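Local coordinates for CYTH domain-containing protein (PDB 1YEM) that is of unknown function but probably binds a triphosphate-containing compound within the tunnel of its eight-stranded barrel, at residues B[55-58]-B[63-66]; B[41-44]-B[50-53]. All blocks are in the same frame, centred on the assembly; numbering follows the deposited sequence.

Overall arrangement
Starting from the N terminus, strand 32-44 comes down to segment 41-44, the chain turns, and contact 2 closes that loop when segment 50-53 returns alongside. Strand 50-57 then runs on into segment 55-58, turns again, and contact 1 closes a second hairpin with segment 63-66. The two loops follow one another in series, neither nested nor crossed, and share strand 50-57 as their middle strand. Together they make an antiparallel three-strand meander in the wall of the barrel. The contacts are tied to each other by a probable backbone hydrogen bond from Thr-66 N to Arg-53 O, the salt bridge from Arg-55 to Asp-41, and packing of Leu-52 against Leu-65.

Contact 1 of 2, residues B[55-58]-B[63-66]; sequences RGVH and YYLT
Arg-55 and Tyr-64 form an antiparallel hydrogen-bonded pair close to the turn of the hairpin made by strands 50-57 and 62-70, two neighbours in the barrel wall. Arg-55 N donates to Tyr-64 O at 2.9 Å, and Tyr-64 N returns a bond to Arg-55 O at 2.8 Å. The latter oxygen also receives a CA-H contact from Tyr-63 CA at 3.2 Å. The next pair, Gly-56 with Tyr-63, is non-hydrogen-bonded, and its CA atoms are 4.5 Å apart. Lacking a side chain, Gly-56 lets the edge of the phenol come close to its backbone, with Tyr-63 CD1 3.6 Å from Gly-56 CA. A first torsion of -40° puts Tyr-63 CG beside its own backbone N, sending the ring along the partner strand on the outer face, where it also touches Phe-88 of helix 88-97.

On the other face, Val-57 CG2 meets the edge of the Tyr-64 ring at CE1, 3.9 Å away. A branched residue is apt here, since this second methyl, anti to the carbonyl carbon and beside the backbone N, reaches the tyrosine. Arg-55 brings mainly its CB near Tyr-64. Its extended chain bends only at the third torsion and leads away from this hairpin, taking NE to a salt bridge with Asp-41. Thr-66 is hydrogen-bonded to Glu-82. A tight beta hairpin whose arginine and threonine meet acids from neighbouring strands is in keeping with the tunnel-like antiparallel barrel of the CYTH fold.

Contact 2 of 2, residues B[41-44]-B[50-53]; sequences DVYF and KLLR
The side chains of Tyr-43 and Arg-53 run alongside each other and form the tightly packed half of this contact between strands 32-44 and 50-57. Arg-53 CB rests over one face of the phenol, 3.9 Å from the ring centroid, in a CH-pi contact. From this first methylene the rest of the chain carries NE out to the hydroxyl, where it donates to Tyr-43 OH at 3.2 Å, with the oxygen only 6° out of the guanidinium plane. The guanidinium stands nearly upright to the ring, the planes 82° apart. Arg-53 reaches this position with CG between its backbone N and carbonyl carbon (chi1 70°) and bends at the next two torsions. Asp-41 flanks it: Asp-41 OD1 is 3.7 Å from Arg-53 NE, a long salt bridge in which no N-H is directed at the oxygen and only the charges attract. The stronger partner of Asp-41 is Arg-55, held through OD2.

Toward the turn the strands spread. Phe-44 N still bonds Leu-52 O at 3.1 Å, but on the return side a water is inserted, donating to Phe-44 O at 2.9 Å and accepting from Leu-52 N at 3.0 Å. Here the side chains meet lightly: Leu-52 CD2 touches Phe-44 CB, while Phe-95 of helix 88-97 and Leu-98 of the second subunit add to the apolar cover.

One face is thus apolar; the other carries Tyr-43 with the charges of Asp-41 and Arg-53, and presents a pre-oriented arginine beside Arg-55, a chemistry consistent with the basic, phosphate-binding tunnel of CYTH relatives.

Contact 1 of 2, residues B[55-58]-B[63-66]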
ATOM      1  N   ARG B  55      -0.065   5.850   7.248  1.00 31.11           N
ATOM      2  CA  ARG B  55      -0.327   5.953   8.665  1.00 33.69           C
ATOM      3  C   ARG B  55       0.127   4.693   9.327  1.00 33.08           C
ATOM      4  O   ARG B  55      -0.240   3.614   8.884  1.00 32.40           O
ATOM      5  CB  ARG B  55      -1.847   6.157   8.944  1.00 32.32           C
ATOM      6  CG  ARG B  55      -2.270   5.968  10.447  1.00 31.71           C
ATOM      7  CD  ARG B  55      -3.729   6.430  10.713  1.00 29.74           C
ATOM      8  NE  ARG B  55      -3.845   7.870  10.540  1.00 28.64           N
ATOM      9  CZ  ARG B  55      -4.983   8.547  10.400  1.00 26.57           C
ATOM     10  NH1 ARG B  55      -4.940   9.867  10.210  1.00 26.01           N
ATOM     11  NH2 ARG B  55      -6.142   7.945  10.455  1.00 23.27           N
ATOM     12  N   GLY B  56       0.889   4.834  10.413  1.00 32.84           N
ATOM     13  CA  GLY B  56       1.169   3.714  11.309  1.00 33.43           C
ATOM     14  C   GLY B  56       0.464   3.902  12.642  1.00 33.53           C
ATOM     15  O   GLY B  56       0.425   4.992  13.161  1.00 34.22           O
ATOM     16  N   VAL B  57      -0.118   2.833  13.171  1.00 36.79           N
ATOM     17  CA  VAL B  57      -0.825   2.868  14.452  1.00 37.11           C
ATOM     18  C   VAL B  57      -0.081   1.950  15.437  1.00 40.08           C
ATOM     19  O   VAL B  57      -0.367   0.742  15.532  1.00 38.00           O
ATOM     20  CB  VAL B  57      -2.317   2.428  14.318  1.00 36.72           C
ATOM     21  CG1 VAL B  57      -3.038   2.599  15.651  1.00 36.61           C
ATOM     22  CG2 VAL B  57      -3.037   3.227  13.234  1.00 35.54           C
ATOM     23  N   HIS B  58       0.867   2.546  16.164  1.00 44.87           N
ATOM     24  CA  HIS B  58       1.790   1.822  17.059  1.00 47.76           C
ATOM     25  C   HIS B  58       1.105   0.852  17.999  1.00 45.75           C
ATOM     26  O   HIS B  58       1.448  -0.325  18.039  1.00 47.20           O
ATOM     27  CB  HIS B  58       2.620   2.823  17.883  1.00 52.62           C
ATOM     28  CG  HIS B  58       3.660   2.178  18.747  1.00 57.28           C
ATOM     29  ND1 HIS B  58       3.605   2.206  20.127  1.00 59.39           N
ATOM     30  CD2 HIS B  58       4.772   1.469  18.427  1.00 58.83           C
ATOM     31  CE1 HIS B  58       4.642   1.546  20.618  1.00 59.76           C
ATOM     32  NE2 HIS B  58       5.362   1.088  19.607  1.00 59.95           N
ATOM     33  N   TYR B  63      -1.305  -0.576   9.909  1.00 38.10           N
ATOM     34  CA  TYR B  63      -0.731   0.418   8.989  1.00 38.62           C
ATOM     35  C   TYR B  63      -1.634   0.593   7.788  1.00 36.34           C
ATOM     36  O   TYR B  63      -2.280  -0.347   7.353  1.00 34.59           O
ATOM     37  CB  TYR B  63       0.688   0.015   8.567  1.00 42.24           C
ATOM     38  CG  TYR B  63       1.452  -0.559   9.715  1.00 42.28           C
ATOM     39  CD1 TYR B  63       2.071   0.268  10.641  1.00 43.15           C
ATOM     40  CD2 TYR B  63       1.495  -1.939   9.922  1.00 44.35           C
ATOM     41  CE1 TYR B  63       2.752  -0.250  11.737  1.00 43.29           C
ATOM     42  CE2 TYR B  63       2.172  -2.478  11.011  1.00 45.08           C
ATOM     43  CZ  TYR B  63       2.802  -1.624  11.916  1.00 44.93           C
ATOM     44  OH  TYR B  63       3.475  -2.155  12.994  1.00 45.38           O
ATOM     45  N   TYR B  64      -1.698   1.818   7.278  1.00 35.68           N
ATOM     46  CA  TYR B  64      -2.656   2.173   6.253  1.00 35.59           C
ATOM     47  C   TYR B  64      -2.037   3.078   5.251  1.00 33.12           C
ATOM     48  O   TYR B  64      -1.136   3.813   5.563  1.00 31.10           O
ATOM     49  CB  TYR B  64      -3.866   2.885   6.869  1.00 37.46           C
ATOM     50  CG  TYR B  64      -4.525   2.057   7.919  1.00 38.50           C
ATOM     51  CD1 TYR B  64      -4.091   2.111   9.239  1.00 38.53           C
ATOM     52  CD2 TYR B  64      -5.565   1.186   7.594  1.00 38.83           C
ATOM     53  CE1 TYR B  64      -4.683   1.330  10.221  1.00 40.16           C
ATOM     54  CE2 TYR B  64      -6.168   0.400   8.560  1.00 39.62           C
ATOM     55  CZ  TYR B  64      -5.717   0.475   9.880  1.00 39.56           C
ATOM     56  OH  TYR B  64      -6.285  -0.304  10.854  1.00 40.36           O
ATOM     57  N   LEU B  65      -2.542   2.991   4.037  1.00 35.61           N
ATOM     58  CA  LEU B  65      -2.236   3.916   2.987  1.00 39.62           C
ATOM     59  C   LEU B  65      -3.539   4.616   2.663  1.00 38.50           C
ATOM     60  O   LEU B  65      -4.553   3.958   2.439  1.00 39.59           O
ATOM     61  CB  LEU B  65      -1.713   3.174   1.767  1.00 42.51           C
ATOM     62  CG  LEU B  65      -1.227   4.048   0.595  1.00 46.05           C
ATOM     63  CD1 LEU B  65      -0.141   3.324  -0.201  1.00 47.51           C
ATOM     64  CD2 LEU B  65      -2.385   4.460  -0.327  1.00 46.18           C
ATOM     65  N   THR B  66      -3.517   5.946   2.666  1.00 37.76           N
ATOM     66  CA  THR B  66      -4.730   6.732   2.454  1.00 38.39           C
ATOM     67  C   THR B  66      -4.530   7.767   1.351  1.00 36.46           C
ATOM     68  O   THR B  66      -3.520   8.462   1.318  1.00 35.95           O
ATOM     69  CB  THR B  66      -5.153   7.454   3.748  1.00 39.51           C
ATOM     70  OG1 THR B  66      -5.278   6.498   4.812  1.00 40.55           O
ATOM     71  CG2 THR B  66      -6.484   8.174   3.563  1.00 39.74           C
TER

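Contact 2 of 2, residues B[41-44]-B[50-53]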
ATOM      1  N   ASP B  41       1.641   9.798  10.957  1.00 37.82           N
ATOM      2  CA  ASP B  41       1.192  10.032   9.603  1.00 37.08           C
ATOM      3  C   ASP B  41       2.299  10.683   8.841  1.00 38.34           C
ATOM      4  O   ASP B  41       2.799  11.710   9.268  1.00 39.33           O
ATOM      5  CB  ASP B  41      -0.021  10.953   9.595  1.00 35.84           C
ATOM      6  CG  ASP B  41      -1.244  10.308  10.177  1.00 35.58           C
ATOM      7  OD1 ASP B  41      -2.248  11.015  10.301  1.00 35.98           O
ATOM      8  OD2 ASP B  41      -1.213   9.100  10.508  1.00 35.71           O
ATOM      9  N   VAL B  42       2.681  10.077   7.710  1.00 37.75           N
ATOM     10  CA  VAL B  42       3.664  10.655   6.780  1.00 35.84           C
ATOM     11  C   VAL B  42       2.923  11.111   5.505  1.00 35.49           C
ATOM     12  O   VAL B  42       2.300  10.312   4.822  1.00 30.91           O
ATOM     13  CB  VAL B  42       4.768   9.624   6.426  1.00 36.59           C
ATOM     14  CG1 VAL B  42       5.838  10.237   5.504  1.00 37.37           C
ATOM     15  CG2 VAL B  42       5.413   9.077   7.683  1.00 35.54           C
ATOM     16  N   TYR B  43       2.983  12.401   5.212  1.00 38.30           N
ATOM     17  CA  TYR B  43       2.345  12.958   4.031  1.00 40.71           C
ATOM     18  C   TYR B  43       3.385  13.167   2.945  1.00 43.20           C
ATOM     19  O   TYR B  43       4.494  13.608   3.230  1.00 43.18           O
ATOM     20  CB  TYR B  43       1.693  14.305   4.355  1.00 42.38           C
ATOM     21  CG  TYR B  43       0.404  14.182   5.088  1.00 42.67           C
ATOM     22  CD1 TYR B  43      -0.815  14.158   4.393  1.00 42.51           C
ATOM     23  CD2 TYR B  43       0.381  14.086   6.484  1.00 43.34           C
ATOM     24  CE1 TYR B  43      -2.018  14.049   5.064  1.00 41.77           C
ATOM     25  CE2 TYR B  43      -0.822  13.981   7.175  1.00 41.84           C
ATOM     26  CZ  TYR B  43      -2.020  13.954   6.460  1.00 43.03           C
ATOM     27  OH  TYR B  43      -3.221  13.821   7.131  1.00 43.52           O
ATOM     28  N   PHE B  44       2.997  12.865   1.703  1.00 45.33           N
ATOM     29  CA  PHE B  44       3.844  13.024   0.538  1.00 44.50           C
ATOM     30  C   PHE B  44       3.310  14.139  -0.319  1.00 46.14           C
ATOM     31  O   PHE B  44       2.104  14.205  -0.535  1.00 48.46           O
ATOM     32  CB  PHE B  44       3.842  11.738  -0.286  1.00 45.25           C
ATOM     33  CG  PHE B  44       4.590  10.627   0.350  1.00 43.94           C
ATOM     34  CD1 PHE B  44       5.961  10.575   0.263  1.00 44.42           C
ATOM     35  CD2 PHE B  44       3.925   9.633   1.052  1.00 45.79           C
ATOM     36  CE1 PHE B  44       6.678   9.545   0.863  1.00 45.15           C
ATOM     37  CE2 PHE B  44       4.635   8.594   1.657  1.00 45.56           C
ATOM     38  CZ  PHE B  44       6.015   8.557   1.561  1.00 45.07           C
ATOM     39  N   LYS B  50      -5.315  16.801  -3.877  1.00 50.34           N
ATOM     40  CA  LYS B  50      -5.041  15.424  -3.472  1.00 49.63           C
ATOM     41  C   LYS B  50      -4.356  15.391  -2.135  1.00 45.42           C
ATOM     42  O   LYS B  50      -3.645  16.321  -1.776  1.00 46.02           O
ATOM     43  CB  LYS B  50      -4.120  14.727  -4.480  1.00 51.08           C
ATOM     44  CG  LYS B  50      -4.618  14.672  -5.917  1.00 53.44           C
ATOM     45  CD  LYS B  50      -3.465  14.228  -6.844  1.00 54.55           C
ATOM     46  CE  LYS B  50      -3.940  13.876  -8.250  1.00 56.96           C
ATOM     47  NZ  LYS B  50      -4.239  15.081  -9.070  1.00 59.78           N
ATOM     48  N   LEU B  51      -4.549  14.300  -1.406  1.00 42.52           N
ATOM     49  CA  LEU B  51      -3.711  13.992  -0.246  1.00 40.95           C
ATOM     50  C   LEU B  51      -3.262  12.550  -0.328  1.00 40.80           C
ATOM     51  O   LEU B  51      -3.987  11.695  -0.860  1.00 38.25           O
ATOM     52  CB  LEU B  51      -4.463  14.203   1.058  1.00 40.71           C
ATOM     53  CG  LEU B  51      -4.928  15.624   1.354  1.00 41.32           C
ATOM     54  CD1 LEU B  51      -5.968  15.607   2.458  1.00 40.75           C
ATOM     55  CD2 LEU B  51      -3.725  16.512   1.722  1.00 42.13           C
ATOM     56  N   LEU B  52      -2.064  12.290   0.197  1.00 38.88           N
ATOM     57  CA  LEU B  52      -1.477  10.968   0.182  1.00 39.81           C
ATOM     58  C   LEU B  52      -0.704  10.825   1.437  1.00 38.16           C
ATOM     59  O   LEU B  52       0.168  11.633   1.698  1.00 35.99           O
ATOM     60  CB  LEU B  52      -0.525  10.800  -1.025  1.00 40.70           C
ATOM     61  CG  LEU B  52       0.247   9.465  -1.118  1.00 40.85           C
ATOM     62  CD1 LEU B  52      -0.713   8.284  -1.292  1.00 39.75           C
ATOM     63  CD2 LEU B  52       1.259   9.508  -2.258  1.00 41.13           C
ATOM     64  N   ARG B  53      -1.031   9.808   2.225  1.00 40.06           N
ATOM     65  CA  ARG B  53      -0.305   9.547   3.464  1.00 40.37           C
ATOM     66  C   ARG B  53      -0.259   8.081   3.843  1.00 35.27           C
ATOM     67  O   ARG B  53      -1.168   7.297   3.518  1.00 33.81           O
ATOM     68  CB  ARG B  53      -0.891  10.352   4.646  1.00 43.05           C
ATOM     69  CG  ARG B  53      -2.256   9.905   5.118  1.00 45.04           C
ATOM     70  CD  ARG B  53      -2.424  10.045   6.615  1.00 45.51           C
ATOM     71  NE  ARG B  53      -3.731  10.621   6.916  1.00 48.86           N
ATOM     72  CZ  ARG B  53      -4.885   9.959   6.914  1.00 48.57           C
ATOM     73  NH1 ARG B  53      -4.941   8.661   6.673  1.00 51.40           N
ATOM     74  NH2 ARG B  53      -5.992  10.606   7.185  1.00 49.42           N
TER
HETATM   75  O   HOH W   1      -0.430  14.713   0.868  1.00 35.19           O